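PDB 2QC3: malonyl CoA-acyl carrier protein transacylase from Mycobacterium tuberculosis, which catalyses transfer of the malonyl group from malonyl-CoA to the holo acyl carrier protein, a step of fatty acid biosynthesis. Local coordinates for residues G167-T170 with A171-K174. Residues are numbered along the deposited sequence; the frame is centred on the assembly and turned at random.
Sequences GRLT and ALEK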
# COMPACT_ATOMS: atom_id res chain seq x y z
N GLY A 167 -14.64 10.84 0.02
CA GLY A 167 -15.23 12.00 0.67
C GLY A 167 -16.37 11.53 1.55
O GLY A 167 -16.41 10.36 1.94
N ARG A 168 -17.30 12.43 1.86
CA ARG A 168 -18.45 12.08 2.69
C ARG A 168 -19.31 11.09 1.92
O ARG A 168 -19.46 11.20 0.71
CB ARG A 168 -19.27 13.34 3.03
CG ARG A 168 -18.52 14.35 3.91
CD ARG A 168 -19.33 15.62 4.14
NE ARG A 168 -18.53 16.69 4.73
CZ ARG A 168 -18.23 16.76 6.02
NH1 ARG A 168 -18.67 15.82 6.84
NH2 ARG A 168 -17.49 17.76 6.48
N LEU A 169 -19.86 10.12 2.64
CA LEU A 169 -20.71 9.09 2.05
C LEU A 169 -21.80 9.79 1.28
O LEU A 169 -22.24 9.34 0.21
CB LEU A 169 -21.31 8.21 3.15
CG LEU A 169 -20.29 7.33 3.87
CD1 LEU A 169 -20.90 6.72 5.13
CD2 LEU A 169 -19.83 6.24 2.90
N THR A 170 -22.23 10.91 1.84
CA THR A 170 -23.26 11.72 1.24
C THR A 170 -22.90 12.11 -0.19
O THR A 170 -23.74 12.03 -1.10
CB THR A 170 -23.50 12.97 2.13
OG1 THR A 170 -24.44 12.64 3.16
CG2 THR A 170 -24.06 14.10 1.34
N ALA A 171 -21.66 12.53 -0.41
CA ALA A 171 -21.24 12.93 -1.74
C ALA A 171 -21.01 11.68 -2.60
O ALA A 171 -21.25 11.69 -3.80
CB ALA A 171 -19.97 13.77 -1.66
N LEU A 172 -20.53 10.60 -1.99
CA LEU A 172 -20.29 9.37 -2.74
C LEU A 172 -21.60 8.80 -3.27
O LEU A 172 -21.63 8.18 -4.34
CB LEU A 172 -19.59 8.34 -1.85
CG LEU A 172 -18.14 8.72 -1.54
CD1 LEU A 172 -17.61 7.87 -0.39
CD2 LEU A 172 -17.30 8.53 -2.80
N GLU A 173 -22.68 9.01 -2.53
CA GLU A 173 -23.99 8.53 -2.93
C GLU A 173 -24.52 9.32 -4.12
O GLU A 173 -25.11 8.75 -5.05
CB GLU A 173 -24.98 8.63 -1.77
CG GLU A 173 -24.71 7.65 -0.66
CD GLU A 173 -25.73 7.74 0.46
OE1 GLU A 173 -26.94 7.56 0.20
OE2 GLU A 173 -25.31 7.99 1.61
N LYS A 174 -24.33 10.63 -4.10
CA LYS A 174 -24.79 11.43 -5.22
C LYS A 174 -23.99 11.04 -6.47
O LYS A 174 -24.48 11.18 -7.59
CB LYS A 174 -24.62 12.92 -4.93
CG LYS A 174 -25.47 13.45 -3.78
CD LYS A 174 -25.28 14.95 -3.60
CE LYS A 174 -26.35 15.53 -2.69
NZ LYS A 174 -26.23 17.01 -2.61
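L172 lays its isobutyl group over the backbone carbonyls that lead into helix 169-177: CD1 approaches G167 O at 3.6 Å, while CG lies against the carbonyl oxygen of R168. The motif is the first turn of an alpha-helix, entered from strand 162-166 of the mixed sheet, in the smaller subdomain of this acyltransferase fold, through a corner at G167. R168 occupies the N-cap position with an extended backbone, whereas L169 is already helical. The evidence for the turn is the bonding of its carbonyls. R168 O accepts the N-H of L172 at 3.0 Å and takes a second, weak bond from A171 N at a bent N-H...O angle of 125°. E173 N reaches L169 O at 2.8 Å, and the next bond of the series, K174 N to T170 O, is long and weak.

In L172, chi1 of -70° sets CG anti to its own carbonyl carbon, beside the backbone N and near R168 O; chi1 and chi2 together carry CD1 to G167 O and to L169 CD2, the latter at 4.3 Å, a loose apolar touch. A171 and L172 are buried, and both touch L152, in the loop between helix 140-149 and strand 153-159. The end of the R168 side chain leads away from the helix, and its NH1 forms a salt bridge with E128. On the exposed side, the aliphatic part of K174 runs past T170 O, CG coming to 3.5 Å. E173 likewise has CG anti to its carbonyl carbon, and the torsion that puts E173 CG beside its own N also brings it to 3.1 Å from L169 O, in the first turn, the same oxygen that receives the E173 N-H.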